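Local coordinates for protein amidohydrolase (PDB 2I5G) that probably hydrolyses dipeptides as a metal-dependent peptidase of the membrane dipeptidase (M19) family, at residues S184-H189 / A229-Y234; G206-T211 / E233-I238; E295-R300 / K309-N314. The protein carries 2 engineered substitutions. All blocks are in the same frame, centred on the assembly; numbering follows the deposited sequence.

Contact 1 of 3, residues S184-H189 / A229-Y234; sequences SGLKEH and AEAIEY
Leu186 joins the loop 184-189 to the helix segment 229-234, and its two methyl groups split the work. Apolar packing comes first. CD1 settles on the helix backbone at Ala231, 4.0 Å from Ala231 CA, with Ala231 CB almost as near. CD2 lies over one face of the Tyr234 ring, near its rim. It sits 4.1 Å above the ring plane, and its nearest ring atom is Tyr234 CD1. The two side chains run past each other in opposite directions, so they lie alongside rather than end to end. The ring reaches the loop because its CG is anti to the backbone N (chi1 179°), which carries it off the helix toward Gly185.

The second group of contacts lies round the phenol oxygen. Tyr234 OH is 3.6 Å from Gly185 CA, and the glycine has no side chain in the way of this approach. A water donates to Gly185 O at 2.7 Å and makes only a weak bond to Tyr234 OH at 3.4 Å. The firmer partner of this hydroxyl is Asp195. The phenol end is therefore tied to the start of helix 195-203, which precedes its own helix in the chain, while the ring face packs on Leu186.

Around this site the loop is held by its own bonds: Lys187 O accepts from Asn192 ND2. The loop leaves strand 177-181 at its C-terminal end. Its packing on a later helix is a loop-to-helix contact of the TIM-barrel fold, between the outer helix 225-239 and one of the beta-alpha loops.

Contact 2 of 3, residues G206-T211 / E233-I238; sequences GFVGVT and EYVMNI
Val235 of helix 225-239 meets Val208 and Val210 of strand 207-210. The helix belongs to the beta-alpha-beta unit formed by strand 207-210, helix 225-239 and strand 244-246, the repeating element of a TIM barrel. This is therefore helix-on-strand packing, and it is wholly apolar.

The close part is small and buried. Val210 and Val235 reach toward each other, tip to tip, and Val210 CG2 lies 3.9 Å from Val235 CG2. The same methyl sits against the fork of Val235, near CB and both methyls. Val235 can serve both strand residues because its two methyls diverge. CG1 is anti to the backbone N (chi1 172°) and also meets Val208. Val208 approaches it at an oblique angle. The alternation of the strand puts Val208 and Val210 on the helix side, with Gly209 between them, where a side chain would point away. Val208 also touches Ile201 of helix 195-203, so it lies against two outer helices.

The rest of the helix segment is looser toward the strand. Glu233 points away, and Asn237 is exposed to solvent. The selenomethionine at Met236 leads away from the strand and packs on Val306 of helix 304-323, while Ile238 packs on Leu198 of helix 195-203. The strand is fixed on both sides by backbone bonds: Phe207 and Gly209 pair with Tyr178, and Val208 pairs with Gly245. Only 106 Å² is buried between the two segments. The link from Val208 to the helix is a single methyl pair, with Val208 CG1 4.0 Å from Val235 CG1.

Contact 3 of 3, residues E295-R300 / K309-N314; sequences ETLLKR and KVMGEN. Engineered in segment 295-300: Lys299 (natural residue Glu).
Leu297 sends CG anti to its carbonyl carbon (chi1 -75°), and a near-extended second torsion (chi2 163°) carries CD1 on toward helix 304-323. There CD1 meets two residues. One is Val310, whose CG1 lies 4.3 Å from Leu297 CD1. The other is the selenomethionine at Met311, whose SE lies 4.2 Å from Leu297 CD1. The Met311 side chain is coiled, with all three torsions near -60°, so its selenium stays close to its own helix and meets the leucine there.

The other branch of Leu297 is turned to Ala229 of helix 225-239, so one side chain touches two other helices, a branch to each. Helices 291-299 and 304-323 are consecutive and joined by a short connection. They pack together at the C-terminal end of the TIM-barrel chain. The contact is buried and entirely apolar, with 80 Å² covered between the segments. Met311 also packs on Leu293 and Thr294, one turn or so earlier in helix 291-299.

The helix carrying Val310 and Met311 is widened here into a pi-type turn. Lys309 O accepts from Asn314 N at 3.2 Å, and also from Gly312 N at 3.0 Å, and the two donors come from opposite faces of the carbonyl plane. At the same turn Lys309 NZ forms salt bridges with Glu241 and Asp242, and Asn314 ND2 bonds to the carbonyl oxygens of Glu241 and Ile244.

Overall arrangement
The three contacts lie within one TIM-barrel fold of the M19 peptidase family. Contacts 1 and 2 share helix 225-239, including Glu233 and Tyr234, and their centres are about 9 Å apart. One links the helix to a loop, the other to strand 207-210 beneath it. Segment 206-211 lies between the two segments of contact 1 in the chain, and both contacts end on that helix. Contact 3 follows after both have closed. Its centre is about 12 Å from that of contact 2 and about 17 Å from that of contact 1. Ala229 of contact 1 packs on Thr296 and Leu297, and Phe207 of contact 2 packs on Asn314. Together the contacts join the barrel wall, an outer helix and the C-terminal helices.

Contact 1 of 3, residues S184-H189 / A229-Y234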
ATOM      1  N   SER A 184      25.761  -6.128  -8.591  1.00 13.63           N
ATOM      2  CA  SER A 184      26.333  -5.476  -7.422  1.00 14.60           C
ATOM      3  C   SER A 184      27.761  -5.989  -7.217  1.00 17.35           C
ATOM      4  O   SER A 184      28.488  -5.519  -6.345  1.00 17.80           O
ATOM      5  CB  SER A 184      25.476  -5.754  -6.188  1.00 10.66           C
ATOM      6  OG  SER A 184      25.291  -7.140  -6.012  1.00 13.25           O
ATOM      7  N   GLY A 185      28.151  -6.960  -8.040  1.00 17.27           N
ATOM      8  CA  GLY A 185      29.491  -7.508  -7.966  1.00 16.78           C
ATOM      9  C   GLY A 185      30.464  -6.554  -8.634  1.00 17.04           C
ATOM     10  O   GLY A 185      31.665  -6.809  -8.698  1.00 16.40           O
ATOM     11  N   LEU A 186      29.935  -5.445  -9.144  1.00 15.39           N
ATOM     12  CA  LEU A 186      30.755  -4.428  -9.792  1.00 13.81           C
ATOM     13  C   LEU A 186      30.557  -3.083  -9.091  1.00 13.47           C
ATOM     14  O   LEU A 186      31.466  -2.262  -9.047  1.00 14.38           O
ATOM     15  CB  LEU A 186      30.378  -4.302 -11.268  1.00 16.52           C
ATOM     16  CG  LEU A 186      30.554  -5.562 -12.110  1.00 17.37           C
ATOM     17  CD1 LEU A 186      30.091  -5.298 -13.534  1.00 15.21           C
ATOM     18  CD2 LEU A 186      32.014  -5.989 -12.092  1.00 15.97           C
ATOM     19  N   LYS A 187      29.359  -2.882  -8.544  1.00 14.16           N
ATOM     20  CA  LYS A 187      28.986  -1.656  -7.836  1.00 15.16           C
ATOM     21  C   LYS A 187      27.960  -2.050  -6.764  1.00 16.95           C
ATOM     22  O   LYS A 187      26.949  -2.680  -7.074  1.00 18.05           O
ATOM     23  CB  LYS A 187      28.353  -0.665  -8.819  1.00 18.56           C
ATOM     24  CG  LYS A 187      28.809   0.781  -8.669  1.00 19.12           C
ATOM     25  CD  LYS A 187      28.364   1.406  -7.359  1.00 19.96           C
ATOM     26  CE  LYS A 187      28.852   2.841  -7.259  1.00 20.59           C
ATOM     27  NZ  LYS A 187      28.404   3.518  -6.008  1.00 21.63           N
ATOM     28  N   GLU A 188      28.204  -1.679  -5.514  1.00 39.14           N
ATOM     29  CA  GLU A 188      27.294  -2.044  -4.432  1.00 39.95           C
ATOM     30  C   GLU A 188      25.843  -1.611  -4.565  1.00 38.96           C
ATOM     31  O   GLU A 188      24.948  -2.447  -4.502  1.00 41.10           O
ATOM     32  CB  GLU A 188      27.842  -1.566  -3.087  1.00 37.76           C
ATOM     33  CG  GLU A 188      28.862  -2.520  -2.516  1.00 41.12           C
ATOM     34  CD  GLU A 188      28.407  -3.968  -2.632  1.00 43.10           C
ATOM     35  OE1 GLU A 188      27.313  -4.289  -2.123  1.00 43.97           O
ATOM     36  OE2 GLU A 188      29.134  -4.787  -3.237  1.00 46.38           O
ATOM     37  N   HIS A 189      25.622  -0.312  -4.730  1.00 13.68           N
ATOM     38  CA  HIS A 189      24.282   0.282  -4.868  1.00 12.11           C
ATOM     39  C   HIS A 189      23.033  -0.572  -4.584  1.00 10.78           C
ATOM     40  O   HIS A 189      22.911  -1.708  -5.038  1.00 10.73           O
ATOM     41  CB  HIS A 189      24.132   0.910  -6.260  1.00 17.79           C
ATOM     42  CG  HIS A 189      23.016   1.904  -6.351  1.00 17.96           C
ATOM     43  ND1 HIS A 189      21.686   1.536  -6.322  1.00 17.65           N
ATOM     44  CD2 HIS A 189      23.031   3.257  -6.407  1.00 17.01           C
ATOM     45  CE1 HIS A 189      20.931   2.620  -6.353  1.00 18.00           C
ATOM     46  NE2 HIS A 189      21.724   3.677  -6.405  1.00 17.43           N
ATOM     47  N   ALA A 229      29.319  -3.311 -22.005  1.00 15.09           N
ATOM     48  CA  ALA A 229      29.488  -4.669 -22.508  1.00 15.63           C
ATOM     49  C   ALA A 229      30.103  -5.511 -21.394  1.00 16.80           C
ATOM     50  O   ALA A 229      29.758  -6.676 -21.222  1.00 18.05           O
ATOM     51  CB  ALA A 229      30.401  -4.672 -23.721  1.00  6.73           C
ATOM     52  N   GLU A 230      31.017  -4.912 -20.637  1.00 17.17           N
ATOM     53  CA  GLU A 230      31.672  -5.606 -19.534  1.00 17.78           C
ATOM     54  C   GLU A 230      30.633  -6.131 -18.550  1.00 17.17           C
ATOM     55  O   GLU A 230      30.678  -7.290 -18.132  1.00 16.81           O
ATOM     56  CB  GLU A 230      32.626  -4.654 -18.809  1.00 38.19           C
ATOM     57  CG  GLU A 230      33.198  -5.203 -17.510  1.00 40.61           C
ATOM     58  CD  GLU A 230      34.142  -4.226 -16.818  1.00 45.36           C
ATOM     59  OE1 GLU A 230      34.562  -4.510 -15.672  1.00 44.20           O
ATOM     60  OE2 GLU A 230      34.468  -3.177 -17.416  1.00 48.98           O
ATOM     61  N   ALA A 231      29.692  -5.269 -18.180  1.00 18.19           N
ATOM     62  CA  ALA A 231      28.652  -5.659 -17.244  1.00 16.78           C
ATOM     63  C   ALA A 231      27.732  -6.698 -17.878  1.00 16.57           C
ATOM     64  O   ALA A 231      27.276  -7.621 -17.209  1.00 17.72           O
ATOM     65  CB  ALA A 231      27.853  -4.431 -16.799  1.00  3.29           C
ATOM     66  N   ILE A 232      27.471  -6.554 -19.173  1.00 12.20           N
ATOM     67  CA  ILE A 232      26.608  -7.493 -19.875  1.00 12.50           C
ATOM     68  C   ILE A 232      27.250  -8.869 -19.958  1.00 13.45           C
ATOM     69  O   ILE A 232      26.555  -9.890 -19.981  1.00 15.74           O
ATOM     70  CB  ILE A 232      26.268  -6.982 -21.297  1.00  5.68           C
ATOM     71  CG1 ILE A 232      25.337  -5.772 -21.188  1.00  4.05           C
ATOM     72  CG2 ILE A 232      25.608  -8.085 -22.124  1.00  5.28           C
ATOM     73  CD1 ILE A 232      24.959  -5.178 -22.490  1.00  5.84           C
ATOM     74  N   GLU A 233      28.575  -8.902 -19.992  1.00 18.13           N
ATOM     75  CA  GLU A 233      29.286 -10.169 -20.061  1.00 17.71           C
ATOM     76  C   GLU A 233      29.376 -10.793 -18.666  1.00 18.19           C
ATOM     77  O   GLU A 233      29.327 -12.016 -18.524  1.00 18.03           O
ATOM     78  CB  GLU A 233      30.671  -9.943 -20.668  1.00 17.10           C
ATOM     79  CG  GLU A 233      30.587  -9.324 -22.061  1.00 22.61           C
ATOM     80  CD  GLU A 233      31.924  -8.818 -22.600  1.00 25.09           C
ATOM     81  OE1 GLU A 233      32.667  -8.148 -21.850  1.00 24.32           O
ATOM     82  OE2 GLU A 233      32.220  -9.077 -23.789  1.00 27.89           O
ATOM     83  N   TYR A 234      29.486  -9.948 -17.643  1.00 11.26           N
ATOM     84  CA  TYR A 234      29.561 -10.415 -16.263  1.00 10.24           C
ATOM     85  C   TYR A 234      28.263 -11.143 -15.945  1.00 11.29           C
ATOM     86  O   TYR A 234      28.274 -12.231 -15.377  1.00 12.35           O
ATOM     87  CB  TYR A 234      29.722  -9.229 -15.303  1.00  9.07           C
ATOM     88  CG  TYR A 234      29.780  -9.589 -13.830  1.00  8.47           C
ATOM     89  CD1 TYR A 234      30.987  -9.890 -13.206  1.00  9.15           C
ATOM     90  CD2 TYR A 234      28.622  -9.625 -13.057  1.00 10.15           C
ATOM     91  CE1 TYR A 234      31.042 -10.220 -11.840  1.00  6.34           C
ATOM     92  CE2 TYR A 234      28.663  -9.952 -11.696  1.00  8.50           C
ATOM     93  CZ  TYR A 234      29.877 -10.247 -11.092  1.00  8.83           C
ATOM     94  OH  TYR A 234      29.913 -10.554  -9.742  1.00  7.15           O
TER
HETATM   95  O   HOH W   1      32.441  -9.279  -7.938  1.00 30.21           O

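Contact 2 of 3, residues G206-T211 / E233-I238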
ATOM      1  N   GLY A 206      14.059 -17.508 -15.157  1.00 15.68           N
ATOM      2  CA  GLY A 206      13.917 -16.066 -15.262  1.00 15.09           C
ATOM      3  C   GLY A 206      14.717 -15.408 -16.372  1.00 15.48           C
ATOM      4  O   GLY A 206      15.497 -16.060 -17.077  1.00 14.89           O
ATOM      5  N   PHE A 207      14.525 -14.101 -16.524  1.00 11.02           N
ATOM      6  CA  PHE A 207      15.207 -13.335 -17.557  1.00  9.27           C
ATOM      7  C   PHE A 207      15.842 -12.109 -16.921  1.00  8.25           C
ATOM      8  O   PHE A 207      15.367 -11.622 -15.895  1.00 10.39           O
ATOM      9  CB  PHE A 207      14.194 -12.901 -18.622  1.00  9.91           C
ATOM     10  CG  PHE A 207      14.817 -12.279 -19.833  1.00 10.41           C
ATOM     11  CD1 PHE A 207      15.497 -13.062 -20.762  1.00 11.03           C
ATOM     12  CD2 PHE A 207      14.760 -10.903 -20.030  1.00 10.79           C
ATOM     13  CE1 PHE A 207      16.112 -12.480 -21.865  1.00 12.73           C
ATOM     14  CE2 PHE A 207      15.371 -10.315 -21.127  1.00 11.92           C
ATOM     15  CZ  PHE A 207      16.048 -11.099 -22.046  1.00 12.86           C
ATOM     16  N   VAL A 208      16.913 -11.605 -17.523  1.00  6.09           N
ATOM     17  CA  VAL A 208      17.591 -10.429 -16.983  1.00  5.49           C
ATOM     18  C   VAL A 208      18.047  -9.444 -18.048  1.00  5.75           C
ATOM     19  O   VAL A 208      18.886  -9.769 -18.885  1.00  5.33           O
ATOM     20  CB  VAL A 208      18.841 -10.816 -16.172  1.00  9.16           C
ATOM     21  CG1 VAL A 208      19.595  -9.549 -15.749  1.00  7.72           C
ATOM     22  CG2 VAL A 208      18.443 -11.658 -14.962  1.00  8.53           C
ATOM     23  N   GLY A 209      17.491  -8.237 -18.007  1.00 14.26           N
ATOM     24  CA  GLY A 209      17.884  -7.205 -18.949  1.00 13.31           C
ATOM     25  C   GLY A 209      18.898  -6.304 -18.255  1.00 14.30           C
ATOM     26  O   GLY A 209      18.591  -5.696 -17.224  1.00 13.65           O
ATOM     27  N   VAL A 210      20.110  -6.226 -18.801  1.00 10.75           N
ATOM     28  CA  VAL A 210      21.161  -5.402 -18.213  1.00 10.86           C
ATOM     29  C   VAL A 210      20.982  -3.949 -18.620  1.00 13.30           C
ATOM     30  O   VAL A 210      20.749  -3.648 -19.790  1.00 12.38           O
ATOM     31  CB  VAL A 210      22.556  -5.875 -18.652  1.00  2.48           C
ATOM     32  CG1 VAL A 210      23.621  -5.117 -17.897  1.00  1.15           C
ATOM     33  CG2 VAL A 210      22.697  -7.363 -18.409  1.00  2.07           C
ATOM     34  N   THR A 211      21.089  -3.053 -17.643  1.00 17.98           N
ATOM     35  CA  THR A 211      20.927  -1.621 -17.876  1.00 20.18           C
ATOM     36  C   THR A 211      22.270  -0.892 -17.920  1.00 21.96           C
ATOM     37  O   THR A 211      23.318  -1.489 -17.675  1.00 21.16           O
ATOM     38  CB  THR A 211      20.056  -0.978 -16.777  1.00 22.96           C
ATOM     39  OG1 THR A 211      19.729   0.364 -17.154  1.00 24.37           O
ATOM     40  CG2 THR A 211      20.801  -0.958 -15.441  1.00 21.46           C
ATOM     41  N   GLU A 233      28.575  -8.902 -19.992  1.00 18.13           N
ATOM     42  CA  GLU A 233      29.286 -10.169 -20.061  1.00 17.71           C
ATOM     43  C   GLU A 233      29.376 -10.793 -18.666  1.00 18.19           C
ATOM     44  O   GLU A 233      29.327 -12.016 -18.524  1.00 18.03           O
ATOM     45  CB  GLU A 233      30.671  -9.943 -20.668  1.00 17.10           C
ATOM     46  CG  GLU A 233      30.587  -9.324 -22.061  1.00 22.61           C
ATOM     47  CD  GLU A 233      31.924  -8.818 -22.600  1.00 25.09           C
ATOM     48  OE1 GLU A 233      32.667  -8.148 -21.850  1.00 24.32           O
ATOM     49  OE2 GLU A 233      32.220  -9.077 -23.789  1.00 27.89           O
ATOM     50  N   TYR A 234      29.486  -9.948 -17.643  1.00 11.26           N
ATOM     51  CA  TYR A 234      29.561 -10.415 -16.263  1.00 10.24           C
ATOM     52  C   TYR A 234      28.263 -11.143 -15.945  1.00 11.29           C
ATOM     53  O   TYR A 234      28.274 -12.231 -15.377  1.00 12.35           O
ATOM     54  CB  TYR A 234      29.722  -9.229 -15.303  1.00  9.07           C
ATOM     55  CG  TYR A 234      29.780  -9.589 -13.830  1.00  8.47           C
ATOM     56  CD1 TYR A 234      30.987  -9.890 -13.206  1.00  9.15           C
ATOM     57  CD2 TYR A 234      28.622  -9.625 -13.057  1.00 10.15           C
ATOM     58  CE1 TYR A 234      31.042 -10.220 -11.840  1.00  6.34           C
ATOM     59  CE2 TYR A 234      28.663  -9.952 -11.696  1.00  8.50           C
ATOM     60  CZ  TYR A 234      29.877 -10.247 -11.092  1.00  8.83           C
ATOM     61  OH  TYR A 234      29.913 -10.554  -9.742  1.00  7.15           O
ATOM     62  N   VAL A 235      27.143 -10.535 -16.328  1.00 12.81           N
ATOM     63  CA  VAL A 235      25.827 -11.112 -16.070  1.00 13.52           C
ATOM     64  C   VAL A 235      25.606 -12.381 -16.868  1.00 14.26           C
ATOM     65  O   VAL A 235      25.071 -13.358 -16.350  1.00 14.66           O
ATOM     66  CB  VAL A 235      24.678 -10.104 -16.403  1.00  9.65           C
ATOM     67  CG1 VAL A 235      23.322 -10.799 -16.320  1.00  6.38           C
ATOM     68  CG2 VAL A 235      24.711  -8.935 -15.432  1.00  9.00           C
HETATM   69  N   MSE A 236      26.011 -12.368 -18.130  1.00 16.89           N
HETATM   70  CA  MSE A 236      25.837 -13.544 -18.966  1.00 19.56           C
HETATM   71  C   MSE A 236      26.679 -14.700 -18.442  1.00 18.37           C
HETATM   72  O   MSE A 236      26.405 -15.863 -18.737  1.00 17.39           O
HETATM   73  CB  MSE A 236      26.221 -13.238 -20.411  1.00 33.75           C
HETATM   74  CG  MSE A 236      25.958 -14.399 -21.349  1.00 40.53           C
HETATM   75 SE   MSE A 236      26.235 -13.962 -23.202  1.00 52.69          SE
HETATM   76  CE  MSE A 236      28.149 -14.249 -23.265  1.00 47.65           C
ATOM     77  N   ASN A 237      27.704 -14.377 -17.660  1.00 21.38           N
ATOM     78  CA  ASN A 237      28.570 -15.401 -17.089  1.00 21.16           C
ATOM     79  C   ASN A 237      27.841 -16.202 -16.008  1.00 22.49           C
ATOM     80  O   ASN A 237      28.216 -17.338 -15.711  1.00 24.12           O
ATOM     81  CB  ASN A 237      29.825 -14.755 -16.499  1.00 26.85           C
ATOM     82  CG  ASN A 237      30.662 -15.733 -15.684  1.00 27.25           C
ATOM     83  OD1 ASN A 237      31.116 -16.758 -16.191  1.00 27.08           O
ATOM     84  ND2 ASN A 237      30.871 -15.412 -14.411  1.00 26.80           N
ATOM     85  N   ILE A 238      26.800 -15.609 -15.425  1.00 14.91           N
ATOM     86  CA  ILE A 238      26.016 -16.261 -14.374  1.00 12.33           C
ATOM     87  C   ILE A 238      24.677 -16.748 -14.913  1.00 11.97           C
ATOM     88  O   ILE A 238      24.277 -17.893 -14.700  1.00 11.34           O
ATOM     89  CB  ILE A 238      25.729 -15.278 -13.215  1.00 17.75           C
ATOM     90  CG1 ILE A 238      27.044 -14.766 -12.633  1.00 15.54           C
ATOM     91  CG2 ILE A 238      24.895 -15.955 -12.134  1.00 15.95           C
ATOM     92  CD1 ILE A 238      26.869 -13.616 -11.673  1.00 13.81           C
TER

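Contact 3 of 3, residues E295-R300 / K309-N314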
ATOM      1  N   GLU A 295      27.911  -3.623 -32.582  1.00 18.85           N
ATOM      2  CA  GLU A 295      29.281  -3.574 -33.064  1.00 18.52           C
ATOM      3  C   GLU A 295      30.270  -3.847 -31.932  1.00 18.35           C
ATOM      4  O   GLU A 295      31.229  -4.598 -32.108  1.00 18.79           O
ATOM      5  CB  GLU A 295      29.561  -2.205 -33.691  1.00 32.94           C
ATOM      6  CG  GLU A 295      31.034  -1.923 -33.965  1.00 37.84           C
ATOM      7  CD  GLU A 295      31.260  -0.606 -34.696  1.00 41.78           C
ATOM      8  OE1 GLU A 295      30.559   0.383 -34.384  1.00 44.00           O
ATOM      9  OE2 GLU A 295      32.151  -0.556 -35.576  1.00 43.81           O
ATOM     10  N   THR A 296      30.035  -3.242 -30.771  1.00 10.66           N
ATOM     11  CA  THR A 296      30.924  -3.430 -29.629  1.00 10.26           C
ATOM     12  C   THR A 296      30.952  -4.880 -29.163  1.00  9.46           C
ATOM     13  O   THR A 296      31.977  -5.548 -29.270  1.00 10.82           O
ATOM     14  CB  THR A 296      30.532  -2.508 -28.448  1.00 20.50           C
ATOM     15  OG1 THR A 296      30.799  -1.143 -28.800  1.00 19.85           O
ATOM     16  CG2 THR A 296      31.333  -2.860 -27.201  1.00 20.38           C
ATOM     17  N   LEU A 297      29.833  -5.368 -28.645  1.00 21.10           N
ATOM     18  CA  LEU A 297      29.764  -6.752 -28.191  1.00 21.40           C
ATOM     19  C   LEU A 297      30.392  -7.671 -29.239  1.00 21.47           C
ATOM     20  O   LEU A 297      31.099  -8.635 -28.917  1.00 20.77           O
ATOM     21  CB  LEU A 297      28.305  -7.153 -27.962  1.00 12.67           C
ATOM     22  CG  LEU A 297      27.648  -6.601 -26.696  1.00 11.84           C
ATOM     23  CD1 LEU A 297      26.140  -6.724 -26.814  1.00 12.46           C
ATOM     24  CD2 LEU A 297      28.151  -7.358 -25.486  1.00  8.59           C
ATOM     25  N   LEU A 298      30.140  -7.341 -30.499  1.00 13.09           N
ATOM     26  CA  LEU A 298      30.644  -8.110 -31.627  1.00 13.78           C
ATOM     27  C   LEU A 298      32.171  -8.081 -31.707  1.00 14.68           C
ATOM     28  O   LEU A 298      32.822  -9.126 -31.763  1.00 14.69           O
ATOM     29  CB  LEU A 298      30.031  -7.554 -32.909  1.00 21.96           C
ATOM     30  CG  LEU A 298      29.988  -8.423 -34.160  1.00 24.23           C
ATOM     31  CD1 LEU A 298      29.347  -9.766 -33.851  1.00 24.74           C
ATOM     32  CD2 LEU A 298      29.189  -7.684 -35.227  1.00 24.93           C
ATOM     33  N   LYS A 299      32.740  -6.881 -31.699  1.00 23.05           N
ATOM     34  CA  LYS A 299      34.188  -6.735 -31.783  1.00 25.41           C
ATOM     35  C   LYS A 299      34.825  -7.074 -30.444  1.00 25.61           C
ATOM     36  O   LYS A 299      36.013  -6.843 -30.228  1.00 25.87           O
ATOM     37  CB  LYS A 299      34.556  -5.306 -32.204  1.00 30.73           C
ATOM     38  CG  LYS A 299      34.231  -4.226 -31.180  1.00 33.38           C
ATOM     39  CD  LYS A 299      35.450  -3.863 -30.334  1.00 34.69           C
ATOM     40  CE  LYS A 299      35.121  -2.791 -29.292  1.00 36.28           C
ATOM     41  NZ  LYS A 299      34.662  -1.496 -29.877  1.00 37.76           N
ATOM     42  N   ARG A 300      34.030  -7.650 -29.552  1.00 21.41           N
ATOM     43  CA  ARG A 300      34.515  -7.996 -28.232  1.00 20.66           C
ATOM     44  C   ARG A 300      34.684  -9.498 -28.018  1.00 20.48           C
ATOM     45  O   ARG A 300      35.035  -9.934 -26.924  1.00 20.26           O
ATOM     46  CB  ARG A 300      33.567  -7.412 -27.190  1.00 27.83           C
ATOM     47  CG  ARG A 300      34.280  -6.787 -26.025  1.00 28.07           C
ATOM     48  CD  ARG A 300      33.520  -5.591 -25.506  1.00 28.29           C
ATOM     49  NE  ARG A 300      34.270  -4.914 -24.456  1.00 28.04           N
ATOM     50  CZ  ARG A 300      34.521  -5.445 -23.266  1.00 25.69           C
ATOM     51  NH1 ARG A 300      34.071  -6.656 -22.979  1.00 25.80           N
ATOM     52  NH2 ARG A 300      35.234  -4.773 -22.376  1.00 21.74           N
ATOM     53  N   LYS A 309      20.920 -12.908 -29.796  1.00 26.99           N
ATOM     54  CA  LYS A 309      20.243 -13.192 -28.534  1.00 27.96           C
ATOM     55  C   LYS A 309      20.135 -11.953 -27.666  1.00 28.53           C
ATOM     56  O   LYS A 309      19.045 -11.436 -27.434  1.00 29.42           O
ATOM     57  CB  LYS A 309      21.004 -14.253 -27.735  1.00 24.89           C
ATOM     58  CG  LYS A 309      21.379 -15.499 -28.498  1.00 24.06           C
ATOM     59  CD  LYS A 309      20.156 -16.256 -28.942  1.00 24.92           C
ATOM     60  CE  LYS A 309      20.502 -17.716 -29.150  1.00 25.75           C
ATOM     61  NZ  LYS A 309      21.102 -18.302 -27.916  1.00 25.57           N
ATOM     62  N   VAL A 310      21.283 -11.489 -27.188  1.00 18.03           N
ATOM     63  CA  VAL A 310      21.346 -10.335 -26.311  1.00 18.46           C
ATOM     64  C   VAL A 310      20.677  -9.091 -26.869  1.00 18.33           C
ATOM     65  O   VAL A 310      20.128  -8.297 -26.112  1.00 21.20           O
ATOM     66  CB  VAL A 310      22.805  -9.997 -25.952  1.00 25.17           C
ATOM     67  CG1 VAL A 310      22.839  -8.846 -24.966  1.00 25.69           C
ATOM     68  CG2 VAL A 310      23.488 -11.219 -25.357  1.00 26.72           C
HETATM   69  N   MSE A 311      20.698  -8.915 -28.182  1.00 19.29           N
HETATM   70  CA  MSE A 311      20.083  -7.721 -28.744  1.00 19.36           C
HETATM   71  C   MSE A 311      18.563  -7.766 -28.841  1.00 17.39           C
HETATM   72  O   MSE A 311      17.924  -6.716 -28.953  1.00 16.08           O
HETATM   73  CB  MSE A 311      20.692  -7.388 -30.115  1.00 29.71           C
HETATM   74  CG  MSE A 311      22.157  -6.956 -30.056  1.00 33.32           C
HETATM   75 SE   MSE A 311      22.529  -5.589 -28.712  1.00 40.97          SE
HETATM   76  CE  MSE A 311      21.579  -4.099 -29.493  1.00 36.97           C
ATOM     77  N   GLY A 312      17.973  -8.959 -28.784  1.00 15.44           N
ATOM     78  CA  GLY A 312      16.525  -9.026 -28.871  1.00 14.13           C
ATOM     79  C   GLY A 312      15.859 -10.388 -28.885  1.00 14.49           C
ATOM     80  O   GLY A 312      14.849 -10.584 -28.209  1.00 14.13           O
ATOM     81  N   GLU A 313      16.400 -11.330 -29.652  1.00 15.76           N
ATOM     82  CA  GLU A 313      15.810 -12.664 -29.727  1.00 14.01           C
ATOM     83  C   GLU A 313      15.399 -13.233 -28.374  1.00 13.61           C
ATOM     84  O   GLU A 313      14.318 -13.798 -28.246  1.00 14.31           O
ATOM     85  CB  GLU A 313      16.771 -13.633 -30.418  1.00 21.39           C
ATOM     86  CG  GLU A 313      16.971 -13.340 -31.894  1.00 24.08           C
ATOM     87  CD  GLU A 313      17.709 -14.450 -32.620  1.00 25.20           C
ATOM     88  OE1 GLU A 313      17.842 -14.361 -33.863  1.00 24.10           O
ATOM     89  OE2 GLU A 313      18.154 -15.410 -31.949  1.00 25.90           O
ATOM     90  N   ASN A 314      16.254 -13.084 -27.368  1.00  8.47           N
ATOM     91  CA  ASN A 314      15.946 -13.594 -26.041  1.00  8.82           C
ATOM     92  C   ASN A 314      14.698 -12.937 -25.439  1.00  9.92           C
ATOM     93  O   ASN A 314      13.880 -13.608 -24.804  1.00 10.26           O
ATOM     94  CB  ASN A 314      17.148 -13.402 -25.105  1.00 11.31           C
ATOM     95  CG  ASN A 314      18.229 -14.467 -25.303  1.00 13.79           C
ATOM     96  OD1 ASN A 314      18.167 -15.275 -26.234  1.00 15.48           O
ATOM     97  ND2 ASN A 314      19.226 -14.466 -24.424  1.00 13.64           N
TER